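Local coordinates for protein aromatic-amino-acid:2-oxoglutarate transaminase (Candida albicans, PDB 6HND) that probably transfers amino groups between aromatic amino acids, or 2-aminoadipate, and 2-oxo acids, using pyridoxal 5'-phosphate as cofactor, at residues B[375-378]-B[379-383]; B[10-13]-B[14-17]; B[413-416]-B[417-421]; B[26-29]-B[30-34]. All coordinates share one frame; numbering follows the deposited sequence.

Contact 1 is buried and contact 3 partly buried; contacts 2 and 4 lie at the surface. Contacts 1 and 3 sit on helices 375-388 and 392-418, which follow each other in the chain, with centres about 42 Å apart. Contact 1 is the opening turns of helix 375-388, at the subunit interface and near the cofactor site. Contact 3 is the last turns of helix 392-418, with aromatic and serine contacts. Contacts 2 and 4 belong to the N-terminal part of the chain. Contact 2 ends helix 10-14 with two arginines and two waters. Contact 4 is a proline-rich turn with one hydrogen bond, packed against the second subunit.

Contact 1 of 4, residues B[375-378]-B[379-383]; sequences GLTQ and TIVNN
The carbonyl oxygen G375 O is gripped twice by T379. The hydroxyl T379 OG1 donates to G375 O at 2.6 Å, and the backbone T379 N donates to G375 O at 2.8 Å. The two donors come from opposite faces of the carbonyl plane. The hydroxyl sits 37° out of that plane. T379 can do this because OG1 lies beside its own backbone N, anti to the carbonyl carbon (chi1 -61°), and so turns back along the helix. The next three residues follow the i to i+4 pattern. I380 N bonds L376 O, V381 N bonds T377 O at 2.8 Å, and N382 N bonds Q378 O.

Two pairs of side chains run alongside each other on the outside of the helix. L376 CD1 meets I380 CD1 at 4.2 Å. T377 CG2 meets V381 CG2 at 4.1 Å. Further on, the amide of N382 donates through ND2 to N383 OD1 at 2.9 Å, within the planes of both amides.

This is the first part of helix 375-388. L376 and I380 pack on I56 and V58 of strand 53-60 and on I380 and L376 of the second subunit. T377 OG1 bonds S374 OG of the second subunit, and Q378 OE1 accepts from H136 N. The side chain of T377 is about 6 Å from that of R348, a residue of the pyridoxal phosphate pocket. The T379 hydroxyl spends its proton on a carbonyl of its own helix, which suits a buried position beside I112 and I122.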
loop_
_atom_site.group_PDB
_atom_site.type_symbol
_atom_site.label_atom_id
_atom_site.label_comp_id
_atom_site.label_asym_id
_atom_site.label_seq_id
_atom_site.Cartn_x
_atom_site.Cartn_y
_atom_site.Cartn_z
ATOM N N GLY B 375 -3.807 -7.873 4.279
ATOM C CA GLY B 375 -4.808 -8.653 5.024
ATOM C C GLY B 375 -4.166 -9.425 6.155
ATOM O O GLY B 375 -4.801 -9.541 7.222
ATOM N N LEU B 376 -2.957 -9.947 5.945
ATOM C CA LEU B 376 -2.247 -10.755 6.979
ATOM C C LEU B 376 -2.011 -9.834 8.171
ATOM O O LEU B 376 -2.135 -10.293 9.297
ATOM C CB LEU B 376 -0.928 -11.321 6.420
ATOM C CG LEU B 376 -0.071 -12.101 7.422
ATOM C CD1 LEU B 376 -0.886 -13.149 8.174
ATOM C CD2 LEU B 376 1.136 -12.747 6.757
ATOM N N THR B 377 -1.687 -8.568 7.922
ATOM C CA THR B 377 -1.361 -7.593 8.994
ATOM C C THR B 377 -2.647 -7.177 9.696
ATOM O O THR B 377 -2.631 -7.117 10.935
ATOM C CB THR B 377 -0.619 -6.384 8.439
ATOM O OG1 THR B 377 0.583 -6.944 7.916
ATOM C CG2 THR B 377 -0.367 -5.310 9.481
ATOM N N GLN B 378 -3.693 -6.876 8.923
ATOM C CA GLN B 378 -5.044 -6.576 9.455
ATOM C C GLN B 378 -5.464 -7.742 10.351
ATOM O O GLN B 378 -6.084 -7.489 11.381
ATOM C CB GLN B 378 -6.067 -6.410 8.340
ATOM C CG GLN B 378 -5.896 -5.145 7.525
ATOM C CD GLN B 378 -7.036 -4.966 6.552
ATOM O OE1 GLN B 378 -8.206 -4.865 6.957
ATOM N NE2 GLN B 378 -6.700 -4.909 5.265
ATOM N N THR B 379 -5.173 -8.971 9.927
ATOM C CA THR B 379 -5.556 -10.209 10.650
ATOM C C THR B 379 -4.803 -10.222 11.983
ATOM O O THR B 379 -5.478 -10.277 13.006
ATOM C CB THR B 379 -5.313 -11.456 9.791
ATOM O OG1 THR B 379 -6.124 -11.316 8.629
ATOM C CG2 THR B 379 -5.636 -12.753 10.502
ATOM N N ILE B 380 -3.468 -10.112 11.953
ATOM C CA ILE B 380 -2.629 -10.158 13.181
ATOM C C ILE B 380 -3.042 -9.002 14.098
ATOM O O ILE B 380 -3.281 -9.245 15.285
ATOM C CB ILE B 380 -1.131 -10.171 12.854
ATOM C CG1 ILE B 380 -0.727 -11.505 12.219
ATOM C CG2 ILE B 380 -0.299 -9.861 14.099
ATOM C CD1 ILE B 380 0.684 -11.503 11.672
ATOM N N VAL B 381 -3.170 -7.793 13.574
ATOM C CA VAL B 381 -3.396 -6.593 14.430
ATOM C C VAL B 381 -4.802 -6.681 15.031
ATOM O O VAL B 381 -4.945 -6.417 16.259
ATOM C CB VAL B 381 -3.126 -5.268 13.690
ATOM C CG1 VAL B 381 -3.678 -4.091 14.458
ATOM C CG2 VAL B 381 -1.640 -5.084 13.406
ATOM N N ASN B 382 -5.802 -7.056 14.235
ATOM C CA ASN B 382 -7.199 -7.143 14.732
ATOM C C ASN B 382 -7.279 -8.194 15.850
ATOM O O ASN B 382 -7.842 -7.893 16.929
ATOM C CB ASN B 382 -8.190 -7.462 13.619
ATOM C CG ASN B 382 -9.588 -7.673 14.144
ATOM O OD1 ASN B 382 -10.345 -6.726 14.308
ATOM N ND2 ASN B 382 -9.924 -8.923 14.403
ATOM N N ASN B 383 -6.737 -9.390 15.620
ATOM C CA ASN B 383 -6.912 -10.520 16.565
ATOM C C ASN B 383 -6.140 -10.212 17.850
ATOM O O ASN B 383 -6.622 -10.566 18.927
ATOM C CB ASN B 383 -6.574 -11.838 15.881
ATOM C CG ASN B 383 -7.582 -12.171 14.801
ATOM O OD1 ASN B 383 -8.325 -11.293 14.343
ATOM N ND2 ASN B 383 -7.596 -13.422 14.363
#

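Contact 2 of 4, residues B[10-13]-B[14-17]; sequences KRAA and GRTS
R11 and R15 lie side by side and point the same way, with their guanidinium planes 41° apart. R15 NH2 comes up at the edge of the R11 guanidinium, near its plane, and lies 3.8 Å from R11 NE. The same R15 NH2 is 3.7 Å from R11 CD. Both positive groups reach D175: R11 NE and R15 NH2 each form a salt bridge with D175 OD1. The shared carboxylate probably offsets the closeness of the two charges. R11 also gives hydrogen bonds to L178 O and A201 O.

The chain of R15 is extended from CG to NE. CG stands beside the backbone N (chi1 -68°), which sends the side chain back along the helix. R15 NH1 then passes A12 CA at 3.4 Å, and R11 O lies over one face of the guanidinium.

The segments form the end of the short helix 10-14 and the loop that leaves it. G14 N bonds K10 O at 2.8 Å and makes a weak bond to R11 O. R15 N makes only a weak bond to R11 O, at 3.5 Å. The chain then turns to an extended path at R15. Two waters meet A12 O at this exit. One donates to A12 O and accepts from R15 NH1 at 2.8 Å, lying in the guanidinium plane. The other donates to A12 O and to R15 O, at 2.9 Å from the latter.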
loop_
_atom_site.group_PDB
_atom_site.type_symbol
_atom_site.label_atom_id
_atom_site.label_comp_id
_atom_site.label_asym_id
_atom_site.label_seq_id
_atom_site.Cartn_x
_atom_site.Cartn_y
_atom_site.Cartn_z
ATOM N N LYS B 10 -12.798 17.629 -7.787
ATOM C CA LYS B 10 -13.321 17.186 -9.103
ATOM C C LYS B 10 -12.611 15.893 -9.501
ATOM O O LYS B 10 -13.319 14.998 -9.936
ATOM C CB LYS B 10 -13.088 18.266 -10.165
ATOM C CG LYS B 10 -13.525 19.674 -9.760
ATOM C CD LYS B 10 -14.132 20.500 -10.867
ATOM C CE LYS B 10 -15.421 19.900 -11.392
ATOM N NZ LYS B 10 -16.548 20.857 -11.273
ATOM N N ARG B 11 -11.291 15.829 -9.292
ATOM C CA ARG B 11 -10.461 14.641 -9.623
ATOM C C ARG B 11 -10.976 13.415 -8.861
ATOM O O ARG B 11 -11.287 12.428 -9.507
ATOM C CB ARG B 11 -8.980 14.914 -9.332
ATOM C CG ARG B 11 -8.037 13.804 -9.775
ATOM C CD ARG B 11 -6.602 13.995 -9.324
ATOM N NE ARG B 11 -6.552 14.333 -7.917
ATOM C CZ ARG B 11 -6.155 15.493 -7.418
ATOM N NH1 ARG B 11 -5.733 16.458 -8.211
ATOM N NH2 ARG B 11 -6.179 15.681 -6.116
ATOM N N ALA B 12 -11.077 13.496 -7.536
ATOM C CA ALA B 12 -11.543 12.337 -6.740
ATOM C C ALA B 12 -13.038 12.049 -6.998
ATOM O O ALA B 12 -13.415 10.885 -6.940
ATOM C CB ALA B 12 -11.260 12.549 -5.269
ATOM N N ALA B 13 -13.881 13.048 -7.248
ATOM C CA ALA B 13 -15.321 12.815 -7.512
ATOM C C ALA B 13 -15.510 12.209 -8.905
ATOM O O ALA B 13 -16.539 11.549 -9.104
ATOM C CB ALA B 13 -16.139 14.087 -7.407
ATOM N N GLY B 14 -14.606 12.494 -9.847
ATOM C CA GLY B 14 -14.687 11.997 -11.236
ATOM C C GLY B 14 -14.336 10.515 -11.370
ATOM O O GLY B 14 -14.770 9.887 -12.345
ATOM N N ARG B 15 -13.564 9.956 -10.440
ATOM C CA ARG B 15 -13.215 8.509 -10.460
ATOM C C ARG B 15 -14.491 7.655 -10.368
ATOM O O ARG B 15 -15.315 7.933 -9.507
ATOM C CB ARG B 15 -12.203 8.234 -9.345
ATOM C CG ARG B 15 -10.849 8.875 -9.610
ATOM C CD ARG B 15 -9.749 8.188 -8.839
ATOM N NE ARG B 15 -8.563 9.029 -8.811
ATOM C CZ ARG B 15 -8.277 9.897 -7.856
ATOM N NH1 ARG B 15 -9.089 10.019 -6.817
ATOM N NH2 ARG B 15 -7.169 10.614 -7.936
ATOM N N THR B 16 -14.641 6.649 -11.231
ATOM C CA THR B 16 -15.803 5.708 -11.225
ATOM C C THR B 16 -15.610 4.609 -10.166
ATOM O O THR B 16 -14.516 4.527 -9.588
ATOM C CB THR B 16 -16.008 5.045 -12.593
ATOM O OG1 THR B 16 -14.816 4.293 -12.833
ATOM C CG2 THR B 16 -16.288 6.022 -13.718
ATOM N N SER B 17 -16.653 3.811 -9.916
ATOM C CA SER B 17 -16.700 2.700 -8.923
ATOM C C SER B 17 -16.419 1.346 -9.594
ATOM O O SER B 17 -16.441 1.269 -10.842
ATOM C CB SER B 17 -18.036 2.684 -8.209
ATOM O OG SER B 17 -18.294 3.932 -7.583
HETATM O O HOH W 1 -11.617 8.922 -6.225
HETATM O O HOH W 2 -15.229 9.078 -6.848
#

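Contact 3 of 4, residues B[413-416]-B[417-421]; sequences LLYS and IFESQ
L414 and F418 form the close-packed side, lying alongside each other. L414 CB is 3.9 Å from F418 CE2, and L414 O lies over one face of the phenyl ring. L413 CG meets I417 CD1 at 4.2 Å on the same apolar flank. V439 of strand 438-443 and V430 of strand 428-430 cover it. F418 also makes edge-to-face stacks with Y291 and Y423.

The looser side carries Y415 and the exposed E419. E419 CG sits over one face of the Y415 ring, 3.7 Å from its centroid, in a CH-pi contact. The bend at chi2 (-70°) brings the carboxylate back over the tyrosine; its plane is 7° from that of the ring.

These are the last turns of helix 392-418. F418 N bonds L414 O at 2.9 Å, and E419 N bonds Y415 O at 3.0 Å. I417 N bonds L413 O weakly and also bonds L414 O. S416 OG donates to L413 O at 2.5 Å and so supplements that weak bond. S420 is the N-cap of helix 421-424, and its OG caps Y423 N. S420 OG, at 2.6 Å, and S420 N both donate to I417 O, so this carbonyl is gripped twice just before the next helix.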
loop_
_atom_site.group_PDB
_atom_site.type_symbol
_atom_site.label_atom_id
_atom_site.label_comp_id
_atom_site.label_asym_id
_atom_site.label_seq_id
_atom_site.Cartn_x
_atom_site.Cartn_y
_atom_site.Cartn_z
ATOM N N LEU B 413 14.675 13.684 29.736
ATOM C CA LEU B 413 15.388 14.509 28.725
ATOM C C LEU B 413 15.348 15.978 29.156
ATOM O O LEU B 413 16.387 16.657 29.025
ATOM C CB LEU B 413 14.748 14.306 27.353
ATOM C CG LEU B 413 15.302 15.191 26.247
ATOM C CD1 LEU B 413 16.775 14.880 26.019
ATOM C CD2 LEU B 413 14.488 15.021 24.970
ATOM N N LEU B 414 14.190 16.450 29.636
ATOM C CA LEU B 414 14.023 17.854 30.103
ATOM C C LEU B 414 14.928 18.113 31.325
ATOM O O LEU B 414 15.547 19.192 31.344
ATOM C CB LEU B 414 12.544 18.186 30.373
ATOM C CG LEU B 414 11.871 19.016 29.275
ATOM C CD1 LEU B 414 11.718 18.200 28.005
ATOM C CD2 LEU B 414 10.530 19.546 29.714
ATOM N N TYR B 415 15.009 17.178 32.284
ATOM C CA TYR B 415 15.928 17.255 33.450
ATOM C C TYR B 415 17.367 17.368 32.913
ATOM O O TYR B 415 18.056 18.368 33.195
ATOM C CB TYR B 415 15.712 16.062 34.387
ATOM C CG TYR B 415 16.629 16.006 35.591
ATOM C CD1 TYR B 415 16.408 16.822 36.689
ATOM C CD2 TYR B 415 17.707 15.132 35.638
ATOM C CE1 TYR B 415 17.251 16.795 37.784
ATOM C CE2 TYR B 415 18.560 15.091 36.729
ATOM C CZ TYR B 415 18.327 15.926 37.807
ATOM O OH TYR B 415 19.149 15.914 38.897
ATOM N N SER B 416 17.791 16.427 32.073
ATOM C CA SER B 416 19.170 16.396 31.514
ATOM C C SER B 416 19.530 17.780 30.966
ATOM O O SER B 416 20.715 18.119 30.993
ATOM C CB SER B 416 19.352 15.330 30.466
ATOM O OG SER B 416 18.690 15.681 29.263
ATOM N N ILE B 417 18.541 18.561 30.516
ATOM C CA ILE B 417 18.767 19.874 29.846
ATOM C C ILE B 417 18.787 20.954 30.932
ATOM O O ILE B 417 19.712 21.814 30.895
ATOM C CB ILE B 417 17.725 20.139 28.731
ATOM C CG1 ILE B 417 17.938 19.228 27.512
ATOM C CG2 ILE B 417 17.712 21.614 28.325
ATOM C CD1 ILE B 417 16.727 19.106 26.608
ATOM N N PHE B 418 17.821 20.920 31.855
ATOM C CA PHE B 418 17.648 21.953 32.911
ATOM C C PHE B 418 18.890 22.011 33.824
ATOM O O PHE B 418 19.226 23.112 34.286
ATOM C CB PHE B 418 16.354 21.719 33.698
ATOM C CG PHE B 418 15.085 21.960 32.917
ATOM C CD1 PHE B 418 15.008 22.969 31.956
ATOM C CD2 PHE B 418 13.952 21.199 33.163
ATOM C CE1 PHE B 418 13.832 23.198 31.262
ATOM C CE2 PHE B 418 12.769 21.436 32.475
ATOM C CZ PHE B 418 12.714 22.424 31.513
ATOM N N GLU B 419 19.508 20.860 34.094
ATOM C CA GLU B 419 20.737 20.683 34.917
ATOM C C GLU B 419 21.977 21.225 34.189
ATOM O O GLU B 419 22.995 21.362 34.851
ATOM C CB GLU B 419 20.955 19.194 35.217
ATOM C CG GLU B 419 19.984 18.636 36.245
ATOM C CD GLU B 419 20.191 19.149 37.667
ATOM O OE1 GLU B 419 21.215 18.797 38.292
ATOM O OE2 GLU B 419 19.352 19.917 38.126
ATOM N N SER B 420 21.910 21.454 32.870
ATOM C CA SER B 420 23.043 21.879 32.003
ATOM C C SER B 420 23.408 23.352 32.234
ATOM O O SER B 420 22.511 24.168 32.543
ATOM C CB SER B 420 22.733 21.641 30.537
ATOM O OG SER B 420 21.967 22.721 29.981
ATOM N N GLN B 421 24.680 23.673 32.007
ATOM C CA GLN B 421 25.267 25.041 32.000
ATOM C C GLN B 421 24.610 25.828 30.844
ATOM O O GLN B 421 24.207 26.975 31.072
ATOM C CB GLN B 421 26.798 24.910 31.911
ATOM C CG GLN B 421 27.567 25.940 32.728
ATOM C CD GLN B 421 29.067 25.995 32.503
ATOM O OE1 GLN B 421 29.729 26.985 32.848
ATOM N NE2 GLN B 421 29.629 24.922 31.948
#

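Contact 4 of 4, residues B[26-29]-B[30-34]; sequences DKPP and ANFKP
P28 meets F32 across a type I beta turn that runs from P29 to F32. The turn lies in the irregular loop between helix 10-14 and strand 39-40. The loop reaches far from the body of its own chain and rests on the second subunit. At its start, D26 OD1 accepts from W460 NE1 of that subunit.

P28 points toward the following segment, and its CB lies 3.6 Å from F32 CD2, at an oblique angle to the ring. This is a plain apolar contact between the proline ring and the aromatic side chain. P28 also packs on W460 of the second subunit.

P29 opens the turn. Its carbonyl oxygen accepts the one hydrogen bond between the segments, from F32 N to P29 O at 3.0 Å. The N-H...O angle is 150°, and the donor stands 45° out of the carbonyl plane. P29 CD also touches F32 CB at 4.1 Å, where the two side chains pass at a slant. A30 and N31 make the bend itself.

F32 has CG anti to its backbone nitrogen (chi1 166°), which leaves the ring beside P28. F32 stacks edge-to-face with W460 of the second subunit. Within 30-34, P34 N lies over one face of the F32 ring, 3.8 Å above its plane and offset toward the rim.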
loop_
_atom_site.group_PDB
_atom_site.type_symbol
_atom_site.label_atom_id
_atom_site.label_comp_id
_atom_site.label_asym_id
_atom_site.label_seq_id
_atom_site.Cartn_x
_atom_site.Cartn_y
_atom_site.Cartn_z
ATOM N N ASP B 26 -28.509 -5.173 -16.570
ATOM C CA ASP B 26 -29.767 -4.981 -17.350
ATOM C C ASP B 26 -30.918 -5.754 -16.673
ATOM O O ASP B 26 -30.729 -6.259 -15.544
ATOM C CB ASP B 26 -29.533 -5.281 -18.841
ATOM C CG ASP B 26 -29.877 -6.678 -19.356
ATOM O OD1 ASP B 26 -29.436 -7.680 -18.741
ATOM O OD2 ASP B 26 -30.559 -6.753 -20.411
ATOM N N LYS B 27 -32.099 -5.790 -17.302
ATOM C CA LYS B 27 -33.335 -6.399 -16.726
ATOM C C LYS B 27 -33.313 -7.915 -16.922
ATOM O O LYS B 27 -33.254 -8.375 -18.064
ATOM C CB LYS B 27 -34.595 -5.821 -17.386
ATOM C CG LYS B 27 -35.378 -4.819 -16.546
ATOM C CD LYS B 27 -36.593 -5.412 -15.852
ATOM C CE LYS B 27 -37.777 -4.464 -15.828
ATOM N NZ LYS B 27 -38.925 -5.031 -15.079
ATOM N N PRO B 28 -33.372 -8.733 -15.836
ATOM C CA PRO B 28 -33.443 -10.183 -15.972
ATOM C C PRO B 28 -34.703 -10.566 -16.732
ATOM O O PRO B 28 -35.713 -9.870 -16.665
ATOM C CB PRO B 28 -33.448 -10.736 -14.538
ATOM C CG PRO B 28 -33.837 -9.547 -13.682
ATOM C CD PRO B 28 -33.345 -8.320 -14.424
ATOM N N PRO B 29 -34.651 -11.660 -17.524
ATOM C CA PRO B 29 -35.838 -12.158 -18.225
ATOM C C PRO B 29 -36.951 -12.589 -17.251
ATOM O O PRO B 29 -36.672 -12.862 -16.101
ATOM C CB PRO B 29 -35.346 -13.322 -19.108
ATOM C CG PRO B 29 -33.885 -13.563 -18.735
ATOM C CD PRO B 29 -33.436 -12.440 -17.818
ATOM N N ALA B 30 -38.192 -12.623 -17.739
ATOM C CA ALA B 30 -39.436 -12.674 -16.932
ATOM C C ALA B 30 -39.367 -13.833 -15.935
ATOM O O ALA B 30 -39.822 -13.675 -14.776
ATOM C CB ALA B 30 -40.630 -12.813 -17.850
ATOM N N ASN B 31 -38.825 -14.965 -16.373
ATOM C CA ASN B 31 -38.908 -16.235 -15.615
ATOM C C ASN B 31 -37.607 -16.498 -14.844
ATOM O O ASN B 31 -37.405 -17.650 -14.431
ATOM C CB ASN B 31 -39.261 -17.372 -16.570
ATOM C CG ASN B 31 -40.743 -17.407 -16.859
ATOM O OD1 ASN B 31 -41.543 -17.630 -15.946
ATOM N ND2 ASN B 31 -41.105 -17.179 -18.115
ATOM N N PHE B 32 -36.748 -15.495 -14.655
ATOM C CA PHE B 32 -35.412 -15.698 -14.044
ATOM C C PHE B 32 -35.546 -15.805 -12.521
ATOM O O PHE B 32 -36.159 -14.930 -11.896
ATOM C CB PHE B 32 -34.428 -14.592 -14.421
ATOM C CG PHE B 32 -33.200 -14.596 -13.556
ATOM C CD1 PHE B 32 -32.214 -15.547 -13.745
ATOM C CD2 PHE B 32 -33.047 -13.672 -12.533
ATOM C CE1 PHE B 32 -31.082 -15.555 -12.948
ATOM C CE2 PHE B 32 -31.909 -13.683 -11.738
ATOM C CZ PHE B 32 -30.931 -14.629 -11.947
ATOM N N LYS B 33 -34.991 -16.879 -11.964
ATOM C CA LYS B 33 -34.858 -17.129 -10.513
ATOM C C LYS B 33 -33.405 -17.522 -10.271
ATOM O O LYS B 33 -32.917 -18.491 -10.855
ATOM C CB LYS B 33 -35.844 -18.226 -10.085
ATOM C CG LYS B 33 -35.977 -18.468 -8.583
ATOM C CD LYS B 33 -36.912 -19.635 -8.233
ATOM C CE LYS B 33 -37.239 -19.735 -6.754
ATOM N NZ LYS B 33 -36.028 -19.987 -5.932
ATOM N N PRO B 34 -32.668 -16.790 -9.406
ATOM C CA PRO B 34 -31.291 -17.151 -9.093
ATOM C C PRO B 34 -31.311 -18.500 -8.375
ATOM O O PRO B 34 -32.282 -18.782 -7.723
ATOM C CB PRO B 34 -30.802 -16.042 -8.152
ATOM C CG PRO B 34 -32.074 -15.503 -7.530
ATOM C CD PRO B 34 -33.138 -15.654 -8.603
#